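Local coordinates for ribose-phosphate pyrophosphokinase (Mycobacterium smegmatis, PDB 5MP7), which probably transfers the pyrophosphoryl group of ATP to the 1-hydroxyl of ribose 5-phosphate, making the central metabolite PRPP with the aid of magnesium, at residues G223-L228 / D253-A258; E278-N283 / T297-A302. All blocks are in the same frame, centred on the assembly; numbering follows the deposited sequence.

In the fold
Both contacts lie in the second half of the chain and follow one another without nesting or crossing. Going from the N terminus, 223-228 pairs with 253-258 (interaction 1), and the loop so closed carries helix 237-248. The chain then runs through helix 267-273 to strand 278-282, which pairs with residues 297-299 at the start of 297-302 (interaction 2) after a connection that contains no helix. The two contacts join in one sheet, because strands 253-258 and 278-282 are neighbours: I280 N lies 2.8 Å from I256 O, consistent with a hydrogen bond. Interaction 1 thus lies within the sheet, and interaction 2 adds one of its two outermost strands within this chain, 296-299.

Interaction 1. Residues G223-L228 / D253-A258; sequences GKTCIL and DVIIAA
C226 is gripped through both polar atoms of its backbone by strand 253-258: its N donates to D253 O at 2.8 Å, and its O accepts from I255 N at 2.7 Å. The ladder goes on with L228 N to I255 O (2.7 Å) and A257 N to L228 O (3.0 Å). Three of these bonds run almost straight off their carbonyls, whereas C226 N stands 36° out of the carbonyl plane of D253. V254 CA and I256 CA add CA-H...O contacts to C226 O and L228 O. The intervening residues turn their backbone bonds to the other side: T225 bonds D171 and V173, and I227 bonds V173 and V175, of or just before strand 172-176.

On one face, I255 CD1 sits 4.0 Å from both T225 CG2 and I227 CD1. T225 CG2 reaches it by standing anti to the backbone N, which leaves OG1 beside that N, where it bonds E170. On the other face, L228 CD2 meets V254 CG1 at 4.0 Å, and helix 237-248 packs on L228 and I256. Register and direction, with axes 20° apart and a helix in the connection, identify a parallel beta-alpha-beta unit of the PRTase-like fold.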
loop_
_atom_site.group_PDB
_atom_site.type_symbol
_atom_site.label_atom_id
_atom_site.label_comp_id
_atom_site.label_asym_id
_atom_site.label_seq_id
_atom_site.Cartn_x
_atom_site.Cartn_y
_atom_site.Cartn_z
ATOM N N GLY A 223 -42.218 -50.644 51.678
ATOM C CA GLY A 223 -41.743 -50.510 53.047
ATOM C C GLY A 223 -40.322 -50.974 53.323
ATOM O O GLY A 223 -39.913 -51.074 54.480
ATOM N N LYS A 224 -39.544 -51.253 52.287
ATOM C CA LYS A 224 -38.206 -51.828 52.488
ATOM C C LYS A 224 -37.128 -50.818 52.182
ATOM O O LYS A 224 -37.362 -49.862 51.436
ATOM C CB LYS A 224 -38.006 -53.044 51.584
ATOM C CG LYS A 224 -39.069 -54.131 51.715
ATOM C CD LYS A 224 -38.559 -55.279 52.517
ATOM C CE LYS A 224 -39.474 -56.456 52.548
ATOM N NZ LYS A 224 -38.713 -57.671 52.923
ATOM N N THR A 225 -35.951 -51.049 52.752
ATOM C CA THR A 225 -34.748 -50.264 52.442
ATOM C C THR A 225 -34.071 -50.878 51.239
ATOM O O THR A 225 -33.506 -51.958 51.334
ATOM C CB THR A 225 -33.799 -50.258 53.645
ATOM O OG1 THR A 225 -34.484 -49.665 54.755
ATOM C CG2 THR A 225 -32.544 -49.448 53.363
ATOM N N CYS A 226 -34.127 -50.193 50.103
ATOM C CA CYS A 226 -33.567 -50.698 48.847
ATOM C C CYS A 226 -32.086 -50.382 48.675
ATOM O O CYS A 226 -31.714 -49.243 48.768
ATOM C CB CYS A 226 -34.299 -50.087 47.679
ATOM S SG CYS A 226 -36.012 -50.614 47.674
ATOM N N ILE A 227 -31.281 -51.402 48.371
ATOM C CA ILE A 227 -29.903 -51.247 47.985
ATOM C C ILE A 227 -29.845 -51.365 46.460
ATOM O O ILE A 227 -29.895 -52.467 45.921
ATOM C CB ILE A 227 -29.011 -52.352 48.582
ATOM C CG1 ILE A 227 -29.335 -52.639 50.053
ATOM C CG2 ILE A 227 -27.550 -51.992 48.432
ATOM C CD1 ILE A 227 -29.163 -51.484 51.010
ATOM N N LEU A 228 -29.748 -50.228 45.779
ATOM C CA LEU A 228 -29.648 -50.171 44.333
ATOM C C LEU A 228 -28.198 -50.322 43.947
ATOM O O LEU A 228 -27.367 -49.476 44.268
ATOM C CB LEU A 228 -30.118 -48.824 43.854
ATOM C CG LEU A 228 -30.664 -48.546 42.477
ATOM C CD1 LEU A 228 -31.425 -49.713 41.909
ATOM C CD2 LEU A 228 -31.533 -47.304 42.575
ATOM N N ASP A 253 -36.719 -46.370 51.882
ATOM C CA ASP A 253 -35.384 -45.788 51.723
ATOM C C ASP A 253 -34.742 -46.354 50.463
ATOM O O ASP A 253 -35.033 -47.505 50.096
ATOM C CB ASP A 253 -34.520 -46.229 52.917
ATOM C CG ASP A 253 -34.142 -45.095 53.855
ATOM O OD1 ASP A 253 -34.294 -43.910 53.492
ATOM O OD2 ASP A 253 -33.648 -45.389 54.972
ATOM N N VAL A 254 -33.859 -45.581 49.833
ATOM C CA VAL A 254 -33.001 -46.092 48.769
ATOM C C VAL A 254 -31.528 -45.742 48.984
ATOM O O VAL A 254 -31.198 -44.585 49.139
ATOM C CB VAL A 254 -33.396 -45.582 47.375
ATOM C CG1 VAL A 254 -32.495 -46.229 46.322
ATOM C CG2 VAL A 254 -34.836 -45.942 47.073
ATOM N N ILE A 255 -30.660 -46.754 48.923
ATOM C CA ILE A 255 -29.240 -46.585 48.971
ATOM C C ILE A 255 -28.633 -47.008 47.632
ATOM O O ILE A 255 -28.895 -48.101 47.153
ATOM C CB ILE A 255 -28.661 -47.404 50.094
ATOM C CG1 ILE A 255 -29.154 -46.826 51.408
ATOM C CG2 ILE A 255 -27.134 -47.368 50.070
ATOM C CD1 ILE A 255 -29.042 -47.810 52.548
ATOM N N ILE A 256 -27.780 -46.139 47.073
ATOM C CA ILE A 256 -27.065 -46.396 45.833
ATOM C C ILE A 256 -25.616 -46.785 46.113
ATOM O O ILE A 256 -24.934 -46.125 46.849
ATOM C CB ILE A 256 -27.074 -45.188 44.922
ATOM C CG1 ILE A 256 -28.520 -44.817 44.635
ATOM C CG2 ILE A 256 -26.371 -45.528 43.615
ATOM C CD1 ILE A 256 -28.698 -43.610 43.743
ATOM N N ALA A 257 -25.184 -47.909 45.551
ATOM C CA ALA A 257 -23.824 -48.388 45.701
ATOM C C ALA A 257 -23.260 -48.814 44.338
ATOM O O ALA A 257 -23.887 -49.544 43.609
ATOM C CB ALA A 257 -23.778 -49.525 46.671
ATOM N N ALA A 258 -22.099 -48.302 43.989
ATOM C CA ALA A 258 -21.437 -48.624 42.737
ATOM C C ALA A 258 -19.943 -48.546 42.917
ATOM O O ALA A 258 -19.465 -47.785 43.741
ATOM C CB ALA A 258 -21.856 -47.659 41.644
#

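Interaction 2. Residues E278-N283 / T297-A302; sequences EVIVTN and TVLSIA
T297 and V281 are linked at the edge of the mixed sheet of this PRTase-like domain, where the strands pair in parallel and strand 296-299 is an outermost strand within the chain. V281 N donates to T297 O at 3.0 Å and V281 O accepts from L299 N, while T297 N bonds V279 O. Beyond these the N283 N to L299 O bond is weak, bent to 124° at the hydrogen.

The buried side chains I280, V281, T282, N283 and I301 make the tight part. I280 CG2 meets L299 CD1 at 3.9 Å, and helix 156-167 packs on I280. Past the strand, I301 CD1 lies 4.0 Å from T282 CG2, with helix 21-31 touching I301. The edge-strand residues T297, V298 and L299 remain partly exposed even where they touch this part. There V298 splits its branches, CG2 against V281 CG2 and CG1 against N283 CB. T297 OG1 donates to the anti lone pair of E278 OE2 at 2.8 Å, an oxygen that Y162 also bonds, while Y167 bonds OE1; the carboxylate is thereby held at both oxygens.

S300 OG accepts from A302 N, capping the turn into helix 302-314, and Q26 bonds both S300 OG and N283 ND2. With chi1 at 70°, N283 swings its amide toward this turn, and OD1 takes the N-H of I301 at 2.8 Å, 18° from the carbonyl plane.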
loop_
_atom_site.group_PDB
_atom_site.type_symbol
_atom_site.label_atom_id
_atom_site.label_comp_id
_atom_site.label_asym_id
_atom_site.label_seq_id
_atom_site.Cartn_x
_atom_site.Cartn_y
_atom_site.Cartn_z
ATOM N N GLU A 278 -28.194 -42.281 50.551
ATOM C CA GLU A 278 -26.747 -42.393 50.444
ATOM C C GLU A 278 -26.326 -42.892 49.055
ATOM O O GLU A 278 -27.056 -43.659 48.433
ATOM C CB GLU A 278 -26.201 -43.309 51.525
ATOM C CG GLU A 278 -24.737 -43.036 51.781
ATOM C CD GLU A 278 -24.146 -43.770 52.972
ATOM O OE1 GLU A 278 -24.889 -44.449 53.739
ATOM O OE2 GLU A 278 -22.917 -43.612 53.184
ATOM N N VAL A 279 -25.181 -42.409 48.569
ATOM C CA VAL A 279 -24.576 -42.885 47.343
ATOM C C VAL A 279 -23.142 -43.273 47.688
ATOM O O VAL A 279 -22.409 -42.461 48.175
ATOM C CB VAL A 279 -24.585 -41.833 46.271
ATOM C CG1 VAL A 279 -23.994 -42.404 44.997
ATOM C CG2 VAL A 279 -25.978 -41.346 45.991
ATOM N N ILE A 280 -22.780 -44.532 47.521
ATOM C CA ILE A 280 -21.497 -45.046 47.934
ATOM C C ILE A 280 -20.723 -45.484 46.707
ATOM O O ILE A 280 -21.229 -46.260 45.894
ATOM C CB ILE A 280 -21.674 -46.244 48.832
ATOM C CG1 ILE A 280 -22.614 -45.889 49.960
ATOM C CG2 ILE A 280 -20.339 -46.667 49.438
ATOM C CD1 ILE A 280 -23.228 -47.079 50.647
ATOM N N VAL A 281 -19.517 -44.941 46.553
ATOM C CA VAL A 281 -18.610 -45.256 45.452
ATOM C C VAL A 281 -17.201 -45.449 45.965
ATOM O O VAL A 281 -16.932 -45.177 47.124
ATOM C CB VAL A 281 -18.559 -44.186 44.347
ATOM C CG1 VAL A 281 -19.908 -43.992 43.725
ATOM C CG2 VAL A 281 -18.058 -42.883 44.882
ATOM N N THR A 282 -16.340 -46.025 45.137
ATOM C CA THR A 282 -14.920 -46.147 45.453
ATOM C C THR A 282 -14.208 -45.079 44.700
ATOM O O THR A 282 -14.790 -44.393 43.860
ATOM C CB THR A 282 -14.293 -47.517 45.074
ATOM O OG1 THR A 282 -14.149 -47.609 43.635
ATOM C CG2 THR A 282 -15.145 -48.636 45.584
ATOM N N ASN A 283 -12.918 -44.986 44.937
ATOM C CA ASN A 283 -12.107 -43.989 44.234
ATOM C C ASN A 283 -11.272 -44.561 43.075
ATOM O O ASN A 283 -10.102 -44.213 42.925
ATOM C CB ASN A 283 -11.243 -43.201 45.247
ATOM C CG ASN A 283 -10.140 -44.032 45.843
ATOM O OD1 ASN A 283 -10.256 -45.247 45.975
ATOM N ND2 ASN A 283 -9.081 -43.389 46.214
ATOM N N THR A 297 -20.486 -40.849 49.578
ATOM C CA THR A 297 -19.443 -41.440 50.404
ATOM C C THR A 297 -18.453 -42.145 49.504
ATOM O O THR A 297 -18.854 -42.856 48.605
ATOM C CB THR A 297 -20.045 -42.481 51.326
ATOM O OG1 THR A 297 -21.013 -41.822 52.163
ATOM C CG2 THR A 297 -18.975 -43.163 52.165
ATOM N N VAL A 298 -17.165 -41.899 49.712
ATOM C CA VAL A 298 -16.118 -42.482 48.882
ATOM C C VAL A 298 -15.258 -43.371 49.713
ATOM O O VAL A 298 -14.708 -42.927 50.714
ATOM C CB VAL A 298 -15.249 -41.405 48.213
ATOM C CG1 VAL A 298 -14.209 -42.033 47.320
ATOM C CG2 VAL A 298 -16.140 -40.497 47.368
ATOM N N LEU A 299 -15.149 -44.628 49.311
ATOM C CA LEU A 299 -14.279 -45.571 50.033
ATOM C C LEU A 299 -13.039 -45.779 49.216
ATOM O O LEU A 299 -13.095 -45.693 47.991
ATOM C CB LEU A 299 -14.972 -46.889 50.263
ATOM C CG LEU A 299 -16.346 -46.791 50.932
ATOM C CD1 LEU A 299 -17.000 -48.163 50.889
ATOM C CD2 LEU A 299 -16.273 -46.283 52.383
ATOM N N SER A 300 -11.911 -46.008 49.869
ATOM C CA SER A 300 -10.672 -46.144 49.156
ATOM C C SER A 300 -10.496 -47.555 48.605
ATOM O O SER A 300 -10.676 -48.503 49.330
ATOM C CB SER A 300 -9.475 -45.833 50.056
ATOM O OG SER A 300 -8.292 -45.738 49.243
ATOM N N ILE A 301 -10.096 -47.653 47.349
ATOM C CA ILE A 301 -9.690 -48.914 46.747
ATOM C C ILE A 301 -8.180 -49.208 46.951
ATOM O O ILE A 301 -7.702 -50.248 46.535
ATOM C CB ILE A 301 -10.056 -48.919 45.235
ATOM C CG1 ILE A 301 -10.327 -50.334 44.769
ATOM C CG2 ILE A 301 -9.013 -48.244 44.346
ATOM C CD1 ILE A 301 -11.748 -50.761 45.070
ATOM N N ALA A 302 -7.442 -48.297 47.568
ATOM C CA ALA A 302 -6.015 -48.422 47.661
ATOM C C ALA A 302 -5.542 -49.662 48.384
ATOM O O ALA A 302 -4.583 -50.294 47.916
ATOM C CB ALA A 302 -5.393 -47.187 48.273
#